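PDB 2V84: Spermidine/putrescine ABC transporter, periplasmic binding protein, which probably binds polyamines such as spermidine and putrescine in the periplasm as the receptor component of an ABC transporter. Local coordinates for residues Ile115-Lys120 with Val257-Ile262. Numbering follows the deposited sequence.
Sequences IAYDPK and VDSFCI
A type I beta turn, I115 to D118, between helix 109-114 and strand 125-137 packs against strand 254-260 in this periplasmic binding protein fold. Y117, third residue of the turn, reaches toward the strand while V257 comes to meet it from the opposite direction. CG1 of V257 lies obliquely to the ring, 3.6 Å from Y117 CE2 and 3.4 Å from Y117 OH. The ring gets there because CG of Y117 sits between its backbone N and carbonyl carbon (chi1 54°), which folds it back beside the turn with I115 C above one face, offset toward the rim. I115 adds a looser apolar touch, its CG2 standing 4.5 Å from CG2 of V257.

Two residues along the strand, S259 also points toward the turn, and its OG comes within 3.4 Å of Y117 OH. A single water joins the two hydroxyls: it donates to S259 OG at 2.6 Å and is hydrogen-bonded to Y117 OH, also at 2.6 Å. Next in the loop, D118 forms a salt bridge to K88 and hydrogen bonds to Y123 and S124, while D258, pointing away, hydrogen-bonds Y35. The contact combines an apolar touch with a water bridge: a valine methyl packs obliquely against the CE2 and OH end of the phenol, and the water gives both hydroxyls a polar partner in a largely buried seam.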
ATOM      1  N   ILE A 115       1.552  -4.593  13.821  1.00 36.83           N
ATOM      2  CA  ILE A 115       0.928  -5.646  13.015  1.00 34.92           C
ATOM      3  C   ILE A 115       0.033  -6.577  13.831  1.00 35.11           C
ATOM      4  O   ILE A 115       0.270  -7.785  13.888  1.00 33.98           O
ATOM      5  CB  ILE A 115       1.962  -6.448  12.156  1.00 35.26           C
ATOM      6  CG1 ILE A 115       3.045  -7.113  13.000  1.00 35.38           C
ATOM      7  CG2 ILE A 115       2.589  -5.553  11.090  1.00 32.74           C
ATOM      8  CD1 ILE A 115       3.704  -8.315  12.317  1.00 35.19           C
ATOM      9  N   ALA A 116      -1.007  -6.000  14.444  1.00 34.58           N
ATOM     10  CA  ALA A 116      -1.909  -6.744  15.334  1.00 34.96           C
ATOM     11  C   ALA A 116      -2.772  -7.820  14.646  1.00 34.79           C
ATOM     12  O   ALA A 116      -3.347  -8.661  15.330  1.00 35.31           O
ATOM     13  CB  ALA A 116      -2.785  -5.780  16.143  1.00 34.82           C
ATOM     14  N   TYR A 117      -2.864  -7.803  13.316  1.00 34.74           N
ATOM     15  CA  TYR A 117      -3.577  -8.867  12.589  1.00 34.61           C
ATOM     16  C   TYR A 117      -2.826 -10.214  12.683  1.00 34.39           C
ATOM     17  O   TYR A 117      -3.441 -11.282  12.569  1.00 34.72           O
ATOM     18  CB  TYR A 117      -3.800  -8.473  11.115  1.00 34.34           C
ATOM     19  CG  TYR A 117      -2.524  -8.077  10.431  1.00 35.01           C
ATOM     20  CD1 TYR A 117      -1.663  -9.045   9.886  1.00 34.61           C
ATOM     21  CD2 TYR A 117      -2.141  -6.740  10.370  1.00 32.35           C
ATOM     22  CE1 TYR A 117      -0.466  -8.685   9.306  1.00 32.87           C
ATOM     23  CE2 TYR A 117      -0.947  -6.375   9.786  1.00 33.83           C
ATOM     24  CZ  TYR A 117      -0.128  -7.345   9.249  1.00 34.41           C
ATOM     25  OH  TYR A 117       1.065  -6.984   8.693  1.00 34.87           O
ATOM     26  N   ASP A 118      -1.505 -10.153  12.905  1.00 34.26           N
ATOM     27  CA  ASP A 118      -0.643 -11.352  12.949  1.00 33.93           C
ATOM     28  C   ASP A 118       0.697 -11.025  13.628  1.00 33.65           C
ATOM     29  O   ASP A 118       1.764 -11.069  12.990  1.00 33.26           O
ATOM     30  CB  ASP A 118      -0.419 -11.865  11.524  1.00 34.18           C
ATOM     31  CG  ASP A 118       0.114 -13.281  11.478  1.00 34.64           C
ATOM     32  OD1 ASP A 118      -0.343 -14.138  12.263  1.00 37.35           O
ATOM     33  OD2 ASP A 118       1.001 -13.526  10.644  1.00 35.15           O
ATOM     34  N   PRO A 119       0.653 -10.686  14.926  1.00 33.00           N
ATOM     35  CA  PRO A 119       1.769 -10.083  15.657  1.00 32.88           C
ATOM     36  C   PRO A 119       3.026 -10.947  15.766  1.00 32.72           C
ATOM     37  O   PRO A 119       4.139 -10.410  15.918  1.00 33.44           O
ATOM     38  CB  PRO A 119       1.166  -9.843  17.053  1.00 32.71           C
ATOM     39  CG  PRO A 119       0.085 -10.836  17.143  1.00 32.63           C
ATOM     40  CD  PRO A 119      -0.516 -10.883  15.809  1.00 33.37           C
ATOM     41  N   LYS A 120       2.854 -12.265  15.710  1.00 31.85           N
ATOM     42  CA  LYS A 120       3.980 -13.189  15.828  1.00 31.44           C
ATOM     43  C   LYS A 120       4.406 -13.709  14.453  1.00 30.51           C
ATOM     44  O   LYS A 120       5.280 -14.574  14.352  1.00 30.80           O
ATOM     45  CB  LYS A 120       3.664 -14.344  16.799  1.00 31.32           C
ATOM     46  CG  LYS A 120       3.248 -13.876  18.208  1.00 31.47           C
ATOM     47  CD  LYS A 120       3.140 -15.034  19.199  1.00 32.10           C
ATOM     48  CE  LYS A 120       2.871 -14.529  20.620  1.00 32.62           C
ATOM     49  NZ  LYS A 120       2.706 -15.640  21.619  1.00 34.78           N
ATOM     50  N   VAL A 257       0.137  -1.908   5.342  1.00 27.50           N
ATOM     51  CA  VAL A 257       1.239  -2.869   5.397  1.00 27.23           C
ATOM     52  C   VAL A 257       0.895  -4.062   4.493  1.00 25.86           C
ATOM     53  O   VAL A 257      -0.168  -4.649   4.619  1.00 26.01           O
ATOM     54  CB  VAL A 257       1.593  -3.337   6.842  1.00 27.87           C
ATOM     55  CG1 VAL A 257       0.344  -3.857   7.573  1.00 31.02           C
ATOM     56  CG2 VAL A 257       2.724  -4.377   6.788  1.00 26.05           C
ATOM     57  N   ASP A 258       1.797  -4.354   3.559  1.00 25.13           N
ATOM     58  CA  ASP A 258       1.722  -5.545   2.687  1.00 25.14           C
ATOM     59  C   ASP A 258       2.660  -6.628   3.245  1.00 25.09           C
ATOM     60  O   ASP A 258       3.690  -6.286   3.810  1.00 25.76           O
ATOM     61  CB  ASP A 258       2.196  -5.163   1.286  1.00 25.57           C
ATOM     62  CG  ASP A 258       1.206  -4.252   0.551  1.00 27.41           C
ATOM     63  OD1 ASP A 258       0.001  -4.425   0.744  1.00 27.72           O
ATOM     64  OD2 ASP A 258       1.649  -3.391  -0.251  1.00 27.99           O
ATOM     65  N   SER A 259       2.308  -7.908   3.085  1.00 23.47           N
ATOM     66  CA  SER A 259       3.020  -9.043   3.719  1.00 23.60           C
ATOM     67  C   SER A 259       3.127 -10.199   2.776  1.00 23.94           C
ATOM     68  O   SER A 259       2.231 -10.383   1.968  1.00 24.43           O
ATOM     69  CB  SER A 259       2.225  -9.574   4.910  1.00 23.48           C
ATOM     70  OG  SER A 259       2.260  -8.640   5.960  1.00 25.96           O
ATOM     71  N   PHE A 260       4.180 -11.007   2.915  1.00 24.25           N
ATOM     72  CA  PHE A 260       4.240 -12.335   2.314  1.00 24.02           C
ATOM     73  C   PHE A 260       3.354 -13.283   3.100  1.00 24.76           C
ATOM     74  O   PHE A 260       3.407 -13.347   4.344  1.00 23.91           O
ATOM     75  CB  PHE A 260       5.639 -12.945   2.399  1.00 24.53           C
ATOM     76  CG  PHE A 260       6.685 -12.296   1.520  1.00 21.58           C
ATOM     77  CD1 PHE A 260       6.725 -12.535   0.154  1.00 24.80           C
ATOM     78  CD2 PHE A 260       7.677 -11.501   2.097  1.00 23.77           C
ATOM     79  CE1 PHE A 260       7.716 -11.977  -0.657  1.00 24.04           C
ATOM     80  CE2 PHE A 260       8.689 -10.952   1.297  1.00 22.76           C
ATOM     81  CZ  PHE A 260       8.709 -11.189  -0.079  1.00 25.46           C
ATOM     82  N   CYS A 261       2.559 -14.056   2.366  1.00 24.82           N
ATOM     83  CA  CYS A 261       1.775 -15.121   2.970  1.00 25.31           C
ATOM     84  C   CYS A 261       1.928 -16.363   2.123  1.00 25.47           C
ATOM     85  O   CYS A 261       2.193 -16.267   0.909  1.00 24.89           O
ATOM     86  CB  CYS A 261       0.291 -14.726   3.048  1.00 25.86           C
ATOM     87  SG  CYS A 261      -0.004 -13.299   4.075  1.00 26.75           S
ATOM     88  N   ILE A 262       1.751 -17.527   2.752  1.00 24.57           N
ATOM     89  CA  ILE A 262       1.829 -18.771   2.003  1.00 25.29           C
ATOM     90  C   ILE A 262       0.402 -19.294   1.801  1.00 26.86           C
ATOM     91  O   ILE A 262      -0.265 -19.652   2.780  1.00 27.40           O
ATOM     92  CB  ILE A 262       2.724 -19.815   2.737  1.00 25.72           C
ATOM     93  CG1 ILE A 262       4.203 -19.373   2.734  1.00 24.32           C
ATOM     94  CG2 ILE A 262       2.539 -21.213   2.105  1.00 24.95           C
ATOM     95  CD1 ILE A 262       5.091 -20.247   3.640  1.00 23.88           C
TER
HETATM   96  O   HOH W   1       2.703  -8.969   8.474  1.00 35.93           O